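Local structure of DTDP-4-dehydrorhamnose reductase, rfbD ortholog (Clostridium acetobutylicum, 1VL0) at residues W162-G165 and F170-T173; T173-G178 and E285-L290; V191-S196 and R277-S282; G22-E27 and D199-V204. The protein probably catalyses the reduction of dTDP-6-deoxy-L-lyxo-4-hexulose to dTDP-L-rhamnose, using a bound nicotinamide adenine dinucleotide cofactor. All coordinates share one frame; numbering follows the deposited sequence.

Contact 1 of 4, residues W162-G165 and F170-T173; sequences WLYG and FVKT. With NAI (1,4-dihydronicotinamide adenine dinucleotide), chain D.
Val171 meets Tyr164 with a single methyl: CG2 lies 4.0 Å from Tyr164 CG and about as far from Tyr164 CB, so the branch touches the root of the phenol and not its hydroxyl end. It comes to the ring at a slant. The tyrosine's CG sits between its own backbone N and carbonyl carbon (chi1 60°), which stands the ring up beside the strand and leaves its base turned to the helix. On Val171 the CG2 methyl lies opposite the carbonyl carbon, while CG1 is left for Ile287 of helix 279-290. A looser touch follows at Gly165, whose carbonyl O is 4.2 Å from Lys172 CE, the methylene next to the ammonium.

The two segments are the end of strand 155-164, a parallel strand of the central Rossmann-type sheet, and the first turn of helix 170-180, joined by a short loop. No direct hydrogen bond crosses between them. Instead a water accepts from Phe170 N at 3.1 Å and donates weakly to Leu163 O, bridging the strand to the start of the helix.

Strand residues alternate in their duties here. While Tyr164 turns to the helix, Leu163 points the other way, to the cofactor: its backbone N donates to the carboxamide oxygen O7N of NAI at 2.9 Å in an almost straight bond (174°), and its CB packs 3.7 Å from the carboxamide carbon C7N. This bond helps fix the rotation of the carboxamide. Tyr286 adds its ring beside Tyr164 and a hydrogen bond to Gly165 O.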
# COMPACT_ATOMS: atom_id res chain seq x y z
N TRP A 162 9.49 -15.75 -18.93
CA TRP A 162 10.01 -16.66 -19.97
C TRP A 162 8.85 -17.40 -20.60
O TRP A 162 8.84 -18.62 -20.71
CB TRP A 162 10.99 -17.64 -19.37
CG TRP A 162 12.26 -17.04 -18.89
CD1 TRP A 162 12.47 -15.76 -18.41
CD2 TRP A 162 13.51 -17.71 -18.78
NE1 TRP A 162 13.78 -15.61 -18.03
CE2 TRP A 162 14.45 -16.78 -18.27
CE3 TRP A 162 13.96 -18.99 -19.12
CZ2 TRP A 162 15.79 -17.10 -18.08
CZ3 TRP A 162 15.25 -19.29 -18.92
CH2 TRP A 162 16.17 -18.36 -18.41
N LEU A 163 7.86 -16.64 -21.04
CA LEU A 163 6.57 -17.22 -21.38
C LEU A 163 6.42 -17.59 -22.87
O LEU A 163 6.71 -16.78 -23.76
CB LEU A 163 5.45 -16.24 -21.01
CG LEU A 163 4.04 -16.75 -21.12
CD1 LEU A 163 3.78 -17.81 -20.09
CD2 LEU A 163 3.05 -15.59 -21.00
N TYR A 164 5.94 -18.80 -23.13
CA TYR A 164 5.75 -19.25 -24.51
C TYR A 164 4.36 -19.83 -24.66
O TYR A 164 3.78 -20.38 -23.75
CB TYR A 164 6.85 -20.26 -24.97
CG TYR A 164 6.90 -21.53 -24.13
CD1 TYR A 164 6.09 -22.59 -24.42
CD2 TYR A 164 7.75 -21.63 -23.06
CE1 TYR A 164 6.11 -23.74 -23.67
CE2 TYR A 164 7.78 -22.76 -22.30
CZ TYR A 164 6.99 -23.82 -22.63
OH TYR A 164 6.96 -24.93 -21.85
N GLY A 165 3.85 -19.69 -25.87
CA GLY A 165 2.53 -20.20 -26.22
C GLY A 165 2.21 -19.82 -27.66
O GLY A 165 3.10 -19.77 -28.52
N PHE A 170 10.56 -17.35 -27.56
CA PHE A 170 11.93 -17.83 -27.68
C PHE A 170 12.01 -19.18 -28.33
O PHE A 170 12.98 -19.50 -29.01
CB PHE A 170 12.54 -17.93 -26.28
CG PHE A 170 13.96 -18.37 -26.26
CD1 PHE A 170 14.96 -17.51 -26.59
CD2 PHE A 170 14.29 -19.65 -25.85
CE1 PHE A 170 16.29 -17.91 -26.50
CE2 PHE A 170 15.59 -20.06 -25.78
CZ PHE A 170 16.59 -19.20 -26.12
N VAL A 171 10.97 -19.99 -28.12
CA VAL A 171 10.93 -21.32 -28.71
C VAL A 171 10.89 -21.21 -30.23
O VAL A 171 11.73 -21.81 -30.92
CB VAL A 171 9.75 -22.18 -28.16
CG1 VAL A 171 9.75 -23.55 -28.78
CG2 VAL A 171 9.85 -22.30 -26.66
N LYS A 172 9.91 -20.46 -30.74
CA LYS A 172 9.78 -20.23 -32.18
C LYS A 172 11.02 -19.57 -32.79
O LYS A 172 11.49 -19.95 -33.87
CB LYS A 172 8.50 -19.42 -32.48
CG LYS A 172 7.22 -20.20 -32.20
CD LYS A 172 5.98 -19.42 -32.71
CE LYS A 172 4.68 -20.13 -32.44
NZ LYS A 172 3.51 -19.36 -33.06
N THR A 173 11.55 -18.59 -32.09
CA THR A 173 12.78 -17.92 -32.50
C THR A 173 13.96 -18.88 -32.66
O THR A 173 14.62 -18.88 -33.69
CB THR A 173 13.10 -16.85 -31.48
OG1 THR A 173 12.06 -15.86 -31.54
CG2 THR A 173 14.38 -16.09 -31.82
PA NAI D . 1.40 -10.89 -25.95
O1A NAI D . 2.42 -9.85 -26.34
O2A NAI D . 1.53 -12.19 -26.70
O5B NAI D . -0.03 -10.18 -26.06
C5B NAI D . -0.21 -8.94 -25.40
C4B NAI D . -1.42 -8.20 -25.95
O4B NAI D . -1.37 -6.83 -25.56
C3B NAI D . -1.54 -8.15 -27.47
O3B NAI D . -2.66 -8.90 -27.91
C2B NAI D . -1.70 -6.65 -27.74
O2B NAI D . -2.43 -6.31 -28.91
C1B NAI D . -2.32 -6.22 -26.40
N9A NAI D . -2.51 -4.78 -26.15
C8A NAI D . -1.56 -3.81 -26.35
N7A NAI D . -2.11 -2.61 -26.04
C5A NAI D . -3.39 -2.78 -25.66
C6A NAI D . -4.37 -1.87 -25.25
N6A NAI D . -4.12 -0.57 -25.20
N1A NAI D . -5.62 -2.34 -24.91
C2A NAI D . -5.90 -3.71 -24.97
N3A NAI D . -4.95 -4.60 -25.40
C4A NAI D . -3.68 -4.15 -25.73
O3 NAI D . 1.49 -11.09 -24.36
PN NAI D . 1.84 -12.45 -23.56
O1N NAI D . 0.63 -13.26 -23.35
O2N NAI D . 3.14 -12.96 -24.06
O5D NAI D . 2.02 -11.80 -22.09
C5D NAI D . 0.95 -11.90 -21.16
C4D NAI D . 1.34 -11.24 -19.87
O4D NAI D . 2.52 -11.86 -19.30
C3D NAI D . 1.64 -9.75 -20.03
O3D NAI D . 0.90 -9.13 -19.02
C2D NAI D . 3.15 -9.61 -19.81
O2D NAI D . 3.62 -8.40 -19.22
C1D NAI D . 3.41 -10.81 -18.90
N1N NAI D . 4.77 -11.34 -19.00
C2N NAI D . 5.14 -12.02 -20.14
C3N NAI D . 6.43 -12.54 -20.20
C7N NAI D . 7.01 -12.97 -21.51
O7N NAI D . 8.17 -13.76 -21.48
N7N NAI D . 6.42 -12.62 -22.66
C4N NAI D . 7.31 -12.36 -19.12
C5N NAI D . 6.92 -11.66 -17.98
C6N NAI D . 5.63 -11.16 -17.95
O HOH W 1 9.95 -16.08 -24.84

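Contact 2 of 4, residues T173-G178 and E285-L290; sequences TMINLG and EYIDLL
Ile175 carries the whole share of segment 173-178 in this contact, reaching Leu290 and Ile287 with the same methyl, CD1. Ahead of it in sequence, Thr173 and the selenomethionine at position 174 look elsewhere: Thr173 OG1 returns a hydrogen bond to Asn169 O in the preceding turn, and the long side chain of Met174 packs against helix 226-237 and strand 183-187. At Ile175 the helix turns its side chain to the C-terminal helix. CG1 leaves opposite the carbonyl carbon (chi1 -74°) and the chain then runs out extended (chi2 166°), carrying CD1 across a gap that is still 10.0 Å between Ile175 CA and Ile287 CA.

There CD1 meets Leu290 CD1 at 3.8 Å, methyl against methyl with the two chains aslant, and more loosely Ile287 CD1 at 4.3 Å. Leu290 also packs within its own helix, its CG 4.0 Å above one face of the Tyr286 ring, toward the rim. Further along, Leu177 N bonds back to Thr173 O at 2.9 Å and Gly178 N to Met174 O at 2.8 Å, the regular i to i+4 pattern that continues the helix.

The burial is small and entirely apolar, with no polar bond from segment to segment: the outer, sparser end of the packing of helix 170-180 on the chain's last helix, 279-290, where Val171 and Lys172 also meet it, in the part of the RmlD-type reductase away from the cofactor.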
# COMPACT_ATOMS: atom_id res chain seq x y z
N THR A 173 11.55 -18.59 -32.09
CA THR A 173 12.78 -17.92 -32.50
C THR A 173 13.96 -18.88 -32.66
O THR A 173 14.62 -18.88 -33.69
CB THR A 173 13.10 -16.85 -31.48
OG1 THR A 173 12.06 -15.86 -31.54
CG2 THR A 173 14.38 -16.09 -31.82
N MSE A 174 14.22 -19.67 -31.62
CA MSE A 174 15.27 -20.66 -31.66
C MSE A 174 15.09 -21.65 -32.79
O MSE A 174 16.06 -21.99 -33.43
CB MSE A 174 15.31 -21.45 -30.36
CG MSE A 174 16.03 -20.75 -29.25
SE MSE A 174 17.91 -20.16 -29.69
CE MSE A 174 17.51 -18.31 -29.84
N ILE A 175 13.87 -22.15 -32.97
CA ILE A 175 13.54 -23.08 -34.06
C ILE A 175 13.88 -22.47 -35.38
O ILE A 175 14.53 -23.11 -36.18
CB ILE A 175 12.05 -23.55 -34.00
CG1 ILE A 175 11.89 -24.55 -32.85
CG2 ILE A 175 11.65 -24.25 -35.30
CD1 ILE A 175 10.45 -24.88 -32.43
N ASN A 176 13.48 -21.23 -35.61
CA ASN A 176 13.77 -20.58 -36.90
C ASN A 176 15.25 -20.35 -37.09
O ASN A 176 15.80 -20.60 -38.15
CB ASN A 176 12.95 -19.30 -37.02
CG ASN A 176 11.46 -19.60 -37.15
OD1 ASN A 176 11.08 -20.71 -37.58
ND2 ASN A 176 10.61 -18.65 -36.76
N LEU A 177 15.90 -19.83 -36.08
CA LEU A 177 17.32 -19.58 -36.20
C LEU A 177 18.10 -20.88 -36.42
O LEU A 177 19.09 -20.93 -37.14
CB LEU A 177 17.86 -18.89 -34.93
CG LEU A 177 17.44 -17.43 -34.74
CD1 LEU A 177 17.95 -16.94 -33.41
CD2 LEU A 177 17.93 -16.55 -35.90
N GLY A 178 17.64 -21.93 -35.75
CA GLY A 178 18.31 -23.20 -35.74
C GLY A 178 18.23 -23.87 -37.09
O GLY A 178 19.14 -24.59 -37.45
N GLU A 285 5.38 -30.85 -24.32
CA GLU A 285 3.96 -30.83 -24.74
C GLU A 285 3.77 -29.75 -25.83
O GLU A 285 3.02 -29.89 -26.79
CB GLU A 285 3.08 -30.61 -23.53
CG GLU A 285 1.60 -30.42 -23.78
CD GLU A 285 0.83 -29.86 -22.57
OE1 GLU A 285 1.07 -28.68 -22.17
OE2 GLU A 285 -0.05 -30.57 -22.02
N TYR A 286 4.46 -28.64 -25.66
CA TYR A 286 4.34 -27.52 -26.56
C TYR A 286 4.96 -27.81 -27.91
O TYR A 286 4.33 -27.55 -28.96
CB TYR A 286 4.95 -26.25 -25.95
CG TYR A 286 4.90 -25.04 -26.86
CD1 TYR A 286 3.69 -24.41 -27.14
CD2 TYR A 286 6.03 -24.51 -27.39
CE1 TYR A 286 3.64 -23.31 -27.96
CE2 TYR A 286 6.01 -23.40 -28.20
CZ TYR A 286 4.81 -22.80 -28.48
OH TYR A 286 4.82 -21.71 -29.30
N ILE A 287 6.18 -28.31 -27.91
CA ILE A 287 6.88 -28.69 -29.13
C ILE A 287 6.06 -29.74 -29.89
O ILE A 287 5.93 -29.61 -31.11
CB ILE A 287 8.31 -29.25 -28.84
CG1 ILE A 287 9.18 -28.25 -28.12
CG2 ILE A 287 9.01 -29.74 -30.12
CD1 ILE A 287 9.54 -27.11 -28.87
N ASP A 288 5.46 -30.71 -29.19
CA ASP A 288 4.62 -31.71 -29.82
C ASP A 288 3.43 -31.04 -30.54
O ASP A 288 3.12 -31.39 -31.63
CB ASP A 288 4.14 -32.75 -28.80
CG ASP A 288 5.29 -33.67 -28.27
OD1 ASP A 288 6.44 -33.64 -28.77
OD2 ASP A 288 5.09 -34.47 -27.34
N LEU A 289 2.76 -30.11 -29.88
CA LEU A 289 1.69 -29.33 -30.47
C LEU A 289 2.14 -28.62 -31.73
O LEU A 289 1.43 -28.60 -32.74
CB LEU A 289 1.15 -28.30 -29.46
CG LEU A 289 -0.06 -27.46 -29.89
CD1 LEU A 289 -1.28 -28.34 -30.04
CD2 LEU A 289 -0.33 -26.36 -28.89
N LEU A 290 3.31 -28.02 -31.68
CA LEU A 290 3.87 -27.30 -32.82
C LEU A 290 4.15 -28.17 -34.01
O LEU A 290 3.93 -27.74 -35.12
CB LEU A 290 5.22 -26.70 -32.46
CG LEU A 290 5.29 -25.44 -31.64
CD1 LEU A 290 6.74 -25.05 -31.53
CD2 LEU A 290 4.51 -24.32 -32.28

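Contact 3 of 4, residues V191-S196 and R277-S282; sequences VGTPTS and REWKES
A chi1 of 72° places CG of Trp279 between its backbone N and carbonyl carbon, laying the indole against Pro194 in the first turn of its helix. On the other segment, Thr193 has OG1 beside its backbone N (chi1 -45°) and CG2 opposite that N, which brings the methyl to 3.8 Å from Trp279 CB. The proline ring lies over part of one indole face: Pro194 CD stands 3.8 Å above the plane, displaced toward the rim, and Pro194 CG approaches Trp279 CE3 at 3.7 Å. Lys280 CG lies over the centre of the opposite face, at 3.6 Å above it, so the indole is sandwiched between aliphatic groups, one from each segment.

Beyond the tryptophan the packing thins to Ser196 CB against Ser282 CB, 3.9 Å apart. The hydroxyls turn to other partners: Ser282 OG bonds to Asp199 OD1, and Ser196, as N-cap of helix 197-210, offers OG to Val198 N. That same OG donates to a water at 2.8 Å, which in turn donates to Ser282 O. A second water joins Trp279 O to Pro194 O, the latter bond weak. Water therefore supplies the polar links that the two segments do not make directly.

Segment 191-196 pairs through Thr195 with strand 155-164 and through Gly192 with strand 224-225, while Trp279 opens helix 279-290. The contact thus seats the start of the last helix on strand 191-196, which is interrupted at Thr193 and Pro194, with Phe229 of helix 226-237 beside Pro194 and Tyr164 of strand 155-164 beside both serines.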
# COMPACT_ATOMS: atom_id res chain seq x y z
N VAL A 191 19.39 -16.81 -15.69
CA VAL A 191 18.67 -18.01 -15.32
C VAL A 191 17.27 -17.66 -14.84
O VAL A 191 17.01 -16.59 -14.31
CB VAL A 191 19.41 -18.92 -14.27
CG1 VAL A 191 20.91 -19.16 -14.65
CG2 VAL A 191 19.32 -18.36 -12.93
N GLY A 192 16.37 -18.61 -15.04
CA GLY A 192 14.95 -18.42 -14.75
C GLY A 192 14.34 -19.77 -15.02
O GLY A 192 15.00 -20.78 -14.90
N THR A 193 13.08 -19.78 -15.41
CA THR A 193 12.38 -21.00 -15.74
C THR A 193 11.41 -20.72 -16.89
O THR A 193 10.54 -19.86 -16.74
CB THR A 193 11.51 -21.48 -14.58
OG1 THR A 193 12.25 -21.40 -13.35
CG2 THR A 193 11.13 -22.97 -14.83
N PRO A 194 11.56 -21.47 -18.00
CA PRO A 194 10.62 -21.40 -19.14
C PRO A 194 9.23 -21.75 -18.67
O PRO A 194 9.11 -22.69 -17.88
CB PRO A 194 11.14 -22.50 -20.08
CG PRO A 194 12.64 -22.63 -19.70
CD PRO A 194 12.66 -22.44 -18.24
N THR A 195 8.20 -20.99 -19.13
CA THR A 195 6.86 -21.18 -18.66
C THR A 195 5.90 -21.22 -19.79
O THR A 195 5.95 -20.37 -20.68
CB THR A 195 6.48 -20.04 -17.67
OG1 THR A 195 7.36 -20.13 -16.54
CG2 THR A 195 5.06 -20.24 -17.08
N SER A 196 5.09 -22.27 -19.80
CA SER A 196 4.08 -22.47 -20.85
C SER A 196 2.85 -21.72 -20.44
O SER A 196 2.52 -21.72 -19.28
CB SER A 196 3.71 -23.98 -21.01
OG SER A 196 2.67 -24.14 -21.99
N ARG A 277 3.95 -27.63 -13.89
CA ARG A 277 4.74 -28.80 -14.16
C ARG A 277 6.19 -28.40 -14.33
O ARG A 277 6.53 -27.23 -14.49
CB ARG A 277 4.26 -29.49 -15.45
CG ARG A 277 2.87 -30.04 -15.35
CD ARG A 277 2.29 -30.41 -16.65
NE ARG A 277 2.13 -29.23 -17.49
CZ ARG A 277 1.66 -29.24 -18.71
NH1 ARG A 277 1.30 -30.38 -19.28
NH2 ARG A 277 1.53 -28.11 -19.36
N GLU A 278 7.03 -29.41 -14.27
CA GLU A 278 8.47 -29.25 -14.56
C GLU A 278 8.60 -28.68 -15.97
O GLU A 278 7.89 -29.09 -16.89
CB GLU A 278 9.16 -30.63 -14.50
CG GLU A 278 9.30 -31.23 -13.11
CD GLU A 278 10.30 -30.48 -12.25
OE1 GLU A 278 11.24 -29.82 -12.81
OE2 GLU A 278 10.11 -30.55 -11.01
N TRP A 279 9.57 -27.78 -16.14
CA TRP A 279 9.63 -27.00 -17.34
C TRP A 279 9.82 -27.87 -18.58
O TRP A 279 9.22 -27.64 -19.60
CB TRP A 279 10.70 -25.92 -17.20
CG TRP A 279 12.14 -26.32 -17.23
CD1 TRP A 279 12.94 -26.57 -16.15
CD2 TRP A 279 12.98 -26.42 -18.38
NE1 TRP A 279 14.22 -26.84 -16.56
CE2 TRP A 279 14.28 -26.76 -17.93
CE3 TRP A 279 12.76 -26.29 -19.76
CZ2 TRP A 279 15.36 -26.97 -18.81
CZ3 TRP A 279 13.80 -26.47 -20.61
CH2 TRP A 279 15.12 -26.80 -20.13
N LYS A 280 10.58 -28.94 -18.46
CA LYS A 280 10.83 -29.81 -19.64
C LYS A 280 9.59 -30.55 -20.11
O LYS A 280 9.41 -30.80 -21.30
CB LYS A 280 11.94 -30.80 -19.33
CG LYS A 280 13.32 -30.13 -19.34
CD LYS A 280 14.38 -31.13 -19.06
CE LYS A 280 15.76 -30.49 -19.08
NZ LYS A 280 16.77 -31.53 -18.76
N GLU A 281 8.72 -30.89 -19.17
CA GLU A 281 7.46 -31.54 -19.49
C GLU A 281 6.50 -30.61 -20.25
O GLU A 281 5.87 -31.01 -21.22
CB GLU A 281 6.83 -32.03 -18.20
CG GLU A 281 5.55 -32.83 -18.35
CD GLU A 281 4.95 -33.28 -17.00
OE1 GLU A 281 5.62 -33.16 -15.95
OE2 GLU A 281 3.77 -33.73 -17.01
N SER A 282 6.35 -29.38 -19.76
CA SER A 282 5.55 -28.39 -20.39
C SER A 282 6.06 -28.09 -21.79
O SER A 282 5.29 -27.91 -22.74
CB SER A 282 5.55 -27.12 -19.54
OG SER A 282 4.83 -27.33 -18.35
O HOH W 2 8.37 -24.88 -19.84
O HOH W 3 2.85 -26.78 -22.76

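Contact 4 of 4, residues G22-E27 and D199-V204; sequences GQLGRE and DLARVV. With NAI (1,4-dihydronicotinamide adenine dinucleotide), chain D.
Leu200 and Leu24 form the centre of this helix pair, their side chains crossing at about a right angle. One residue before, Asp199 faces away from helix 23-32, and its OD1 takes a salt bridge from Arg277 and a hydrogen bond from Ser282. Leu200 then turns to helix 23-32 and sets CD2 against both methyls of Leu24, 3.7 Å from CD2 and 3.8 Å from CD1. Each leucine has CG opposite its backbone N, which turns its methyls to the other helix.

Next comes Ala201, whose CB touches Glu27 CG at 3.8 Å and Leu24 CD1 at 4.0 Å. Only the aliphatic part of Glu27 is used, its carboxylate bending off to Gln31. The short axes pass 9.5 Å apart and cross at -62°.

Helix 23-32 follows the first strand of the Rossmann fold, and its amino end holds the cofactor pyrophosphate, as dinucleotide-binding helices do. Leu24 is shared between the two tasks, its backbone N serving the phosphate and its side-chain methyls lying against helix 197-210. Gly22 is the N-cap, with CA only 3.2 Å from NAI O5B. On one phosphate, O2A of NAI accepts from Gln23 N at 3.0 Å. On the other, O1N of NAI accepts from Leu24 N at 3.0 Å in a nearly straight bond (171°). The extended Gln23 side chain adds a bond from NE2 to O2N, while the same amide group reaches Leu163 O.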
# COMPACT_ATOMS: atom_id res chain seq x y z
N GLY A 22 -3.28 -12.25 -27.50
CA GLY A 22 -1.89 -12.57 -27.12
C GLY A 22 -1.73 -14.03 -26.73
O GLY A 22 -2.71 -14.79 -26.71
N GLN A 23 -0.51 -14.43 -26.37
CA GLN A 23 -0.26 -15.83 -26.00
C GLN A 23 -1.16 -16.34 -24.88
O GLN A 23 -1.78 -17.38 -25.01
CB GLN A 23 1.20 -16.02 -25.57
CG GLN A 23 2.16 -15.70 -26.62
CD GLN A 23 3.52 -16.22 -26.31
OE1 GLN A 23 4.01 -17.12 -27.00
NE2 GLN A 23 4.14 -15.71 -25.24
N LEU A 24 -1.18 -15.64 -23.74
CA LEU A 24 -1.99 -16.09 -22.62
C LEU A 24 -3.48 -15.92 -22.89
O LEU A 24 -4.28 -16.79 -22.56
CB LEU A 24 -1.60 -15.35 -21.37
CG LEU A 24 -2.38 -15.74 -20.12
CD1 LEU A 24 -2.13 -17.22 -19.79
CD2 LEU A 24 -1.95 -14.82 -18.97
N GLY A 25 -3.85 -14.79 -23.49
CA GLY A 25 -5.24 -14.52 -23.80
C GLY A 25 -5.86 -15.66 -24.59
O GLY A 25 -6.94 -16.14 -24.27
N ARG A 26 -5.14 -16.14 -25.60
CA ARG A 26 -5.58 -17.30 -26.40
C ARG A 26 -5.69 -18.58 -25.58
O ARG A 26 -6.64 -19.32 -25.75
CB ARG A 26 -4.64 -17.54 -27.57
CG ARG A 26 -4.78 -16.53 -28.66
CD ARG A 26 -3.74 -16.68 -29.73
NE ARG A 26 -3.97 -15.78 -30.85
CZ ARG A 26 -4.04 -16.14 -32.11
NH1 ARG A 26 -3.89 -17.40 -32.47
NH2 ARG A 26 -4.29 -15.23 -33.05
N GLU A 27 -4.74 -18.84 -24.70
CA GLU A 27 -4.79 -20.03 -23.92
C GLU A 27 -5.96 -20.04 -22.93
O GLU A 27 -6.62 -21.07 -22.73
CB GLU A 27 -3.47 -20.31 -23.26
CG GLU A 27 -3.41 -21.63 -22.49
CD GLU A 27 -3.65 -22.91 -23.31
OE1 GLU A 27 -3.44 -22.96 -24.57
OE2 GLU A 27 -4.04 -23.93 -22.69
N ASP A 199 0.20 -23.86 -18.32
CA ASP A 199 0.33 -23.90 -16.85
C ASP A 199 -0.10 -22.57 -16.19
O ASP A 199 -0.67 -22.58 -15.11
CB ASP A 199 1.78 -24.18 -16.47
CG ASP A 199 2.22 -25.54 -16.92
OD1 ASP A 199 2.59 -25.64 -18.12
OD2 ASP A 199 2.14 -26.57 -16.17
N LEU A 200 0.24 -21.45 -16.83
CA LEU A 200 -0.10 -20.14 -16.34
C LEU A 200 -1.60 -19.98 -16.32
O LEU A 200 -2.18 -19.53 -15.35
CB LEU A 200 0.57 -19.04 -17.18
CG LEU A 200 0.22 -17.58 -16.75
CD1 LEU A 200 0.50 -17.28 -15.27
CD2 LEU A 200 0.98 -16.65 -17.69
N ALA A 201 -2.24 -20.38 -17.40
CA ALA A 201 -3.69 -20.25 -17.51
C ALA A 201 -4.47 -21.12 -16.52
O ALA A 201 -5.50 -20.72 -16.01
CB ALA A 201 -4.10 -20.59 -18.93
N ARG A 202 -3.98 -22.32 -16.26
CA ARG A 202 -4.55 -23.19 -15.26
C ARG A 202 -4.48 -22.53 -13.91
O ARG A 202 -5.39 -22.61 -13.11
CB ARG A 202 -3.81 -24.54 -15.21
CG ARG A 202 -4.17 -25.50 -16.29
CD ARG A 202 -3.32 -26.75 -16.26
NE ARG A 202 -3.52 -27.65 -17.42
CZ ARG A 202 -2.74 -28.71 -17.68
NH1 ARG A 202 -1.70 -29.03 -16.90
NH2 ARG A 202 -3.00 -29.47 -18.73
N VAL A 203 -3.34 -21.92 -13.59
CA VAL A 203 -3.19 -21.26 -12.31
C VAL A 203 -4.14 -20.05 -12.19
O VAL A 203 -4.85 -19.90 -11.18
CB VAL A 203 -1.74 -20.84 -12.08
CG1 VAL A 203 -1.66 -19.80 -10.96
CG2 VAL A 203 -0.92 -22.10 -11.70
N VAL A 204 -4.17 -19.22 -13.22
CA VAL A 204 -5.04 -18.06 -13.25
C VAL A 204 -6.44 -18.50 -12.98
O VAL A 204 -7.11 -17.88 -12.14
CB VAL A 204 -4.97 -17.31 -14.56
CG1 VAL A 204 -6.16 -16.33 -14.71
CG2 VAL A 204 -3.69 -16.54 -14.61
PA NAI D . 1.40 -10.89 -25.95
O1A NAI D . 2.42 -9.85 -26.34
O2A NAI D . 1.53 -12.19 -26.70
O5B NAI D . -0.03 -10.18 -26.06
C5B NAI D . -0.21 -8.94 -25.40
C4B NAI D . -1.42 -8.20 -25.95
O4B NAI D . -1.37 -6.83 -25.56
C3B NAI D . -1.54 -8.15 -27.47
O3B NAI D . -2.66 -8.90 -27.91
C2B NAI D . -1.70 -6.65 -27.74
O2B NAI D . -2.43 -6.31 -28.91
C1B NAI D . -2.32 -6.22 -26.40
N9A NAI D . -2.51 -4.78 -26.15
C8A NAI D . -1.56 -3.81 -26.35
N7A NAI D . -2.11 -2.61 -26.04
C5A NAI D . -3.39 -2.78 -25.66
C6A NAI D . -4.37 -1.87 -25.25
N6A NAI D . -4.12 -0.57 -25.20
N1A NAI D . -5.62 -2.34 -24.91
C2A NAI D . -5.90 -3.71 -24.97
N3A NAI D . -4.95 -4.60 -25.40
C4A NAI D . -3.68 -4.15 -25.73
O3 NAI D . 1.49 -11.09 -24.36
PN NAI D . 1.84 -12.45 -23.56
O1N NAI D . 0.63 -13.26 -23.35
O2N NAI D . 3.14 -12.96 -24.06
O5D NAI D . 2.02 -11.80 -22.09
C5D NAI D . 0.95 -11.90 -21.16
C4D NAI D . 1.34 -11.24 -19.87
O4D NAI D . 2.52 -11.86 -19.30
C3D NAI D . 1.64 -9.75 -20.03
O3D NAI D . 0.90 -9.13 -19.02
C2D NAI D . 3.15 -9.61 -19.81
O2D NAI D . 3.62 -8.40 -19.22
C1D NAI D . 3.41 -10.81 -18.90
N1N NAI D . 4.77 -11.34 -19.00
C2N NAI D . 5.14 -12.02 -20.14
C3N NAI D . 6.43 -12.54 -20.20
C7N NAI D . 7.01 -12.97 -21.51
O7N NAI D . 8.17 -13.76 -21.48
N7N NAI D . 6.42 -12.62 -22.66
C4N NAI D . 7.31 -12.36 -19.12
C5N NAI D . 6.92 -11.66 -17.98
C6N NAI D . 5.63 -11.16 -17.95

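Contacts 1, 3 and 4 are buried, whereas contact 2 is only partly so and lies farthest from the chain's centre. Contacts 1 and 4 meet at NAI, one at the carboxamide and the other at the pyrophosphate, and Gln23 ties them by its bond to Leu163 O. Contacts 1 and 2 share helix 170-180, contacts 2 and 3 share helix 279-290, and neighbouring strands of one sheet serve contacts 1 and 3. Chemistry follows place: purely apolar in contact 2, apolar with bridging waters in contacts 1 and 3, and leucine packing beside phosphate bonds in contact 4. Arg277 of contact 3 bridges to contacts 2 and 4 through Glu285 and Asp199.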